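Local coordinates for Pex protein (PDB 2DQL) that is associated with the cyanobacterial circadian clock and, as a PadR-like winged-helix protein, probably binds DNA as a transcriptional regulator, at residues Y26-L31 against E100-L105; S61-L66 against R70-Y75. All blocks are in the same frame, centred on the assembly; numbering follows the deposited sequence.

Contact 1: Y26-L31 against E100-L105; sequences YILYVL and EDLARL
Ala103 packs its methyl group against the backbone of Tyr29, with CB 3.8 Å from Tyr29 CA. This is where the two segments come closest, the CA atoms of Tyr29 and Ala103 lying 4.5 Å apart. The small side chain permits that approach. Beside it, Leu28 and Leu102 meet through one methyl each, CD1 to CD1 at 3.5 Å, and their side chains cross obliquely. No hydrogen bond crosses the contact, so this tight, buried part is wholly apolar. The solvent side is looser. There exposed Arg104 forms a salt bridge with Asp101 of its own helix; the NH2 to OD1 distance of 2.5 Å is unusually short, and its detail is doubtful. With chi1 at 163°, opposite the backbone N, the Tyr29 ring turns away from Ala103 and presents only its near edge to that CB. Trp106 meets this ring and that of Tyr26. The C-terminal helix 96-112 thus packs on helix 20-31, the first helix of the winged-helix core. Tyr7 of the second subunit packs on Leu102, consistent with a PadR-like dimer. Within the chain, helix 20-31 lies between helix 96-112 and helices 38-48 and 56-68, while Leu31 reaches Tyr89 and Val91 of strand 86-91.

Contact 2: S61-L66 against R70-Y75; sequences SAIKFL and RAITGY
Leu66 and Ile72 carry most of the apolar packing. Their side chains cross at about a right angle, with Ile72 CG1 3.7 Å from Leu66 CB. Ile72 CD1 touches the same CB and continues to Ile63, meeting its CD1 at 3.9 Å. Ile72 CG1 sits between the backbone N and the carbonyl carbon (chi1 65°), which turns this branch to the helix, while CG2 lies 4.1 Å from Leu66 CD1. With an alanine here in place of Ile72, a gap would probably open beside Leu66 CB, and Ile63 CD1 would lose its mate across the contact. At the other branch of Leu66, CD2 rests 3.7 Å from Ala71 CB.

The chain passes from helix to strand here through a Schellman motif, and that Leu66-Ala71 touch is the apolar contact that goes with it. Arg70 has positive phi (62°) and is the first residue to leave the helix. Helix 56-68 and strands 72-77 and 86-91 follow one another as the third helix and wing of a winged helix-turn-helix domain, consistent with the PadR-like family. In relatives this helix commonly recognises DNA.

One backbone hydrogen bond crosses the contact, reaching back into the last helical turn as part of the Schellman motif. Ala71 N donates to Leu66 O at 2.8 Å, with an N-H...O angle of 155°. Arg70 N is also near Leu66 O, but its angle is too poor for a bond. Ala71 pairs with Ser92, and in the strand Thr73 pairs with Gln90 of strand 86-91. Tyr89 packs against both Ile63 and Ile72.

Overall arrangement
Contacts 1 and 2 share one hydrophobic core, their centres about 13 Å apart. Residues 26-31 join them, with helix 96-112 on one flank and helix 56-68 on another. Ile27 CD1 packs on Ala62 CB at 3.5 Å, and Leu31 CD1 meets Ile72 CG2 at 3.7 Å. Leu28 links the contacts too, with CD2 4.0 Å from Leu66 CD2. In sequence, contact 2 falls entirely between the two segments of contact 1. It joins the probable DNA-recognition helix to the wing; contact 1 brings the C-terminal helix back to the domain. The second subunit also reaches the surroundings of both: its Phe10 packs on Leu105 and its Ile6 on Phe65.

Contact 1: Y26-L31 against E100-L105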
loop_
_atom_site.group_PDB
_atom_site.type_symbol
_atom_site.label_atom_id
_atom_site.label_comp_id
_atom_site.label_asym_id
_atom_site.label_seq_id
_atom_site.Cartn_x
_atom_site.Cartn_y
_atom_site.Cartn_z
ATOM N N TYR A 26 0.650 -13.408 9.103
ATOM C CA TYR A 26 1.796 -14.072 8.486
ATOM C C TYR A 26 2.784 -14.516 9.568
ATOM O O TYR A 26 3.268 -15.651 9.560
ATOM C CB TYR A 26 2.506 -13.128 7.508
ATOM C CG TYR A 26 3.931 -13.545 7.207
ATOM C CD1 TYR A 26 4.207 -14.734 6.534
ATOM C CD2 TYR A 26 5.006 -12.784 7.669
ATOM C CE1 TYR A 26 5.521 -15.161 6.337
ATOM C CE2 TYR A 26 6.316 -13.199 7.482
ATOM C CZ TYR A 26 6.567 -14.388 6.819
ATOM O OH TYR A 26 7.863 -14.811 6.664
ATOM N N ILE A 27 3.079 -13.622 10.503
ATOM C CA ILE A 27 4.014 -13.961 11.564
ATOM C C ILE A 27 3.526 -15.162 12.376
ATOM O O ILE A 27 4.304 -16.067 12.665
ATOM C CB ILE A 27 4.274 -12.739 12.474
ATOM C CG1 ILE A 27 5.066 -11.700 11.675
ATOM C CG2 ILE A 27 5.060 -13.156 13.737
ATOM C CD1 ILE A 27 5.128 -10.327 12.306
ATOM N N LEU A 28 2.244 -15.183 12.732
ATOM C CA LEU A 28 1.715 -16.315 13.495
ATOM C C LEU A 28 1.780 -17.595 12.669
ATOM O O LEU A 28 2.039 -18.673 13.204
ATOM C CB LEU A 28 0.282 -16.043 13.944
ATOM C CG LEU A 28 0.177 -15.006 15.062
ATOM C CD1 LEU A 28 -1.284 -14.679 15.323
ATOM C CD2 LEU A 28 0.843 -15.547 16.319
ATOM N N TYR A 29 1.534 -17.477 11.365
ATOM C CA TYR A 29 1.615 -18.622 10.464
ATOM C C TYR A 29 3.013 -19.251 10.560
ATOM O O TYR A 29 3.157 -20.477 10.658
ATOM C CB TYR A 29 1.352 -18.162 9.027
ATOM C CG TYR A 29 1.799 -19.147 7.968
ATOM C CD1 TYR A 29 1.086 -20.318 7.730
ATOM C CD2 TYR A 29 2.946 -18.907 7.214
ATOM C CE1 TYR A 29 1.506 -21.231 6.761
ATOM C CE2 TYR A 29 3.374 -19.810 6.244
ATOM C CZ TYR A 29 2.649 -20.969 6.026
ATOM O OH TYR A 29 3.075 -21.865 5.070
ATOM N N VAL A 30 4.043 -18.410 10.534
ATOM C CA VAL A 30 5.415 -18.903 10.620
ATOM C C VAL A 30 5.735 -19.455 12.005
ATOM O O VAL A 30 6.305 -20.538 12.121
ATOM C CB VAL A 30 6.451 -17.796 10.305
ATOM C CG1 VAL A 30 7.871 -18.322 10.548
ATOM C CG2 VAL A 30 6.309 -17.339 8.857
ATOM N N LEU A 31 5.375 -18.710 13.050
ATOM C CA LEU A 31 5.666 -19.141 14.417
ATOM C C LEU A 31 5.003 -20.465 14.793
ATOM O O LEU A 31 5.512 -21.202 15.646
ATOM C CB LEU A 31 5.281 -18.040 15.416
ATOM C CG LEU A 31 6.113 -16.752 15.302
ATOM C CD1 LEU A 31 5.758 -15.802 16.449
ATOM C CD2 LEU A 31 7.607 -17.079 15.348
ATOM N N GLU A 100 -3.917 -20.176 14.953
ATOM C CA GLU A 100 -4.216 -20.994 13.786
ATOM C C GLU A 100 -5.335 -20.352 12.968
ATOM O O GLU A 100 -5.315 -20.409 11.737
ATOM C CB GLU A 100 -4.578 -22.418 14.224
ATOM C CG GLU A 100 -3.399 -23.102 14.916
ATOM C CD GLU A 100 -3.729 -24.438 15.557
ATOM O OE1 GLU A 100 -4.842 -24.589 16.107
ATOM O OE2 GLU A 100 -2.854 -25.331 15.532
ATOM N N ASP A 101 -6.297 -19.729 13.645
ATOM C CA ASP A 101 -7.395 -19.068 12.939
ATOM C C ASP A 101 -6.848 -17.884 12.143
ATOM O O ASP A 101 -7.227 -17.663 10.988
ATOM C CB ASP A 101 -8.468 -18.567 13.915
ATOM C CG ASP A 101 -9.244 -19.699 14.572
ATOM O OD1 ASP A 101 -9.489 -20.730 13.910
ATOM O OD2 ASP A 101 -9.625 -19.551 15.754
ATOM N N LEU A 102 -5.952 -17.121 12.764
ATOM C CA LEU A 102 -5.360 -15.969 12.097
ATOM C C LEU A 102 -4.431 -16.416 10.976
ATOM O O LEU A 102 -4.335 -15.761 9.936
ATOM C CB LEU A 102 -4.601 -15.108 13.113
ATOM C CG LEU A 102 -5.498 -14.462 14.174
ATOM C CD1 LEU A 102 -4.656 -13.684 15.155
ATOM C CD2 LEU A 102 -6.507 -13.541 13.495
ATOM N N ALA A 103 -3.749 -17.536 11.184
ATOM C CA ALA A 103 -2.842 -18.057 10.170
ATOM C C ALA A 103 -3.635 -18.424 8.916
ATOM O O ALA A 103 -3.160 -18.244 7.795
ATOM C CB ALA A 103 -2.103 -19.280 10.705
ATOM N N ARG A 104 -4.844 -18.939 9.113
ATOM C CA ARG A 104 -5.692 -19.316 7.989
ATOM C C ARG A 104 -6.045 -18.083 7.162
ATOM O O ARG A 104 -6.164 -18.164 5.943
ATOM C CB ARG A 104 -6.968 -20.009 8.480
ATOM C CG ARG A 104 -6.786 -21.497 8.783
ATOM C CD ARG A 104 -8.126 -22.179 9.067
ATOM N NE ARG A 104 -8.527 -22.089 10.470
ATOM C CZ ARG A 104 -8.009 -22.833 11.443
ATOM N NH1 ARG A 104 -7.067 -23.728 11.170
ATOM N NH2 ARG A 104 -8.433 -22.686 12.691
ATOM N N LEU A 105 -6.206 -16.943 7.826
ATOM C CA LEU A 105 -6.518 -15.706 7.112
ATOM C C LEU A 105 -5.359 -15.356 6.181
ATOM O O LEU A 105 -5.567 -14.897 5.058
ATOM C CB LEU A 105 -6.773 -14.561 8.098
ATOM C CG LEU A 105 -7.988 -14.725 9.017
ATOM C CD1 LEU A 105 -8.141 -13.494 9.910
ATOM C CD2 LEU A 105 -9.246 -14.934 8.166
#

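Contact 2: S61-L66 against R70-Y75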
loop_
_atom_site.group_PDB
_atom_site.type_symbol
_atom_site.label_atom_id
_atom_site.label_comp_id
_atom_site.label_asym_id
_atom_site.label_seq_id
_atom_site.Cartn_x
_atom_site.Cartn_y
_atom_site.Cartn_z
ATOM N N SER A 61 5.774 -3.419 14.434
ATOM C CA SER A 61 4.463 -2.935 14.846
ATOM C C SER A 61 3.652 -4.198 15.146
ATOM O O SER A 61 2.861 -4.238 16.086
ATOM C CB SER A 61 3.780 -2.141 13.725
ATOM O OG SER A 61 4.434 -0.905 13.495
ATOM N N ALA A 62 3.875 -5.235 14.340
ATOM C CA ALA A 62 3.184 -6.509 14.505
ATOM C C ALA A 62 3.659 -7.224 15.767
ATOM O O ALA A 62 2.852 -7.773 16.514
ATOM C CB ALA A 62 3.423 -7.388 13.292
ATOM N N ILE A 63 4.969 -7.218 15.991
ATOM C CA ILE A 63 5.525 -7.859 17.183
ATOM C C ILE A 63 4.980 -7.170 18.429
ATOM O O ILE A 63 4.640 -7.826 19.413
ATOM C CB ILE A 63 7.069 -7.803 17.189
ATOM C CG1 ILE A 63 7.634 -8.716 16.099
ATOM C CG2 ILE A 63 7.603 -8.236 18.546
ATOM C CD1 ILE A 63 7.346 -10.192 16.304
ATOM N N LYS A 64 4.895 -5.844 18.389
ATOM C CA LYS A 64 4.364 -5.101 19.521
ATOM C C LYS A 64 2.940 -5.570 19.805
ATOM O O LYS A 64 2.589 -5.866 20.945
ATOM C CB LYS A 64 4.365 -3.600 19.225
ATOM C CG LYS A 64 3.717 -2.768 20.311
ATOM C CD LYS A 64 3.875 -1.289 20.007
ATOM C CE LYS A 64 3.544 -0.422 21.206
ATOM N NZ LYS A 64 2.294 -0.790 21.894
ATOM N N PHE A 65 2.121 -5.642 18.761
ATOM C CA PHE A 65 0.744 -6.089 18.921
ATOM C C PHE A 65 0.700 -7.474 19.565
ATOM O O PHE A 65 -0.018 -7.692 20.540
ATOM C CB PHE A 65 0.038 -6.166 17.568
ATOM C CG PHE A 65 -1.338 -6.756 17.644
ATOM C CD1 PHE A 65 -2.431 -5.961 17.970
ATOM C CD2 PHE A 65 -1.535 -8.118 17.429
ATOM C CE1 PHE A 65 -3.706 -6.516 18.082
ATOM C CE2 PHE A 65 -2.801 -8.684 17.538
ATOM C CZ PHE A 65 -3.892 -7.878 17.867
ATOM N N LEU A 66 1.470 -8.402 19.005
ATOM C CA LEU A 66 1.500 -9.768 19.507
ATOM C C LEU A 66 1.972 -9.864 20.954
ATOM O O LEU A 66 1.355 -10.562 21.757
ATOM C CB LEU A 66 2.360 -10.646 18.589
ATOM C CG LEU A 66 1.724 -10.863 17.204
ATOM C CD1 LEU A 66 2.706 -11.551 16.264
ATOM C CD2 LEU A 66 0.461 -11.695 17.349
ATOM N N ARG A 70 -0.010 -10.794 24.533
ATOM C CA ARG A 70 0.498 -12.043 25.099
ATOM C C ARG A 70 0.305 -13.218 24.147
ATOM O O ARG A 70 0.168 -14.360 24.588
ATOM C CB ARG A 70 -0.218 -12.359 26.418
ATOM C CG ARG A 70 -0.389 -11.172 27.359
ATOM C CD ARG A 70 0.941 -10.603 27.822
ATOM N NE ARG A 70 0.753 -9.518 28.787
ATOM C CZ ARG A 70 1.743 -8.818 29.330
ATOM N NH1 ARG A 70 3.001 -9.083 29.008
ATOM N NH2 ARG A 70 1.477 -7.850 30.198
ATOM N N ALA A 71 0.296 -12.939 22.843
ATOM C CA ALA A 71 0.109 -13.981 21.840
ATOM C C ALA A 71 1.412 -14.701 21.532
ATOM O O ALA A 71 1.409 -15.812 20.999
ATOM C CB ALA A 71 -0.470 -13.379 20.564
ATOM N N ILE A 72 2.527 -14.051 21.846
ATOM C CA ILE A 72 3.835 -14.649 21.625
ATOM C C ILE A 72 4.742 -14.337 22.811
ATOM O O ILE A 72 4.492 -13.397 23.574
ATOM C CB ILE A 72 4.530 -14.127 20.321
ATOM C CG1 ILE A 72 4.845 -12.627 20.437
ATOM C CG2 ILE A 72 3.645 -14.401 19.103
ATOM C CD1 ILE A 72 5.678 -12.078 19.274
ATOM N N THR A 73 5.777 -15.149 22.975
ATOM C CA THR A 73 6.747 -14.942 24.039
ATOM C C THR A 73 8.097 -14.740 23.369
ATOM O O THR A 73 8.383 -15.338 22.335
ATOM C CB THR A 73 6.861 -16.165 24.983
ATOM O OG1 THR A 73 7.229 -17.321 24.224
ATOM C CG2 THR A 73 5.543 -16.434 25.685
ATOM N N GLY A 74 8.920 -13.882 23.951
ATOM C CA GLY A 74 10.232 -13.657 23.388
ATOM C C GLY A 74 11.290 -14.036 24.401
ATOM O O GLY A 74 11.036 -13.985 25.603
ATOM N N TYR A 75 12.461 -14.435 23.921
ATOM C CA TYR A 75 13.562 -14.797 24.803
ATOM C C TYR A 75 14.876 -14.667 24.041
ATOM O O TYR A 75 14.888 -14.641 22.811
ATOM C CB TYR A 75 13.378 -16.226 25.339
ATOM C CG TYR A 75 13.789 -17.326 24.388
ATOM C CD1 TYR A 75 15.093 -17.820 24.389
ATOM C CD2 TYR A 75 12.879 -17.873 23.488
ATOM C CE1 TYR A 75 15.481 -18.833 23.519
ATOM C CE2 TYR A 75 13.257 -18.887 22.609
ATOM C CZ TYR A 75 14.560 -19.361 22.632
ATOM O OH TYR A 75 14.949 -20.356 21.768
#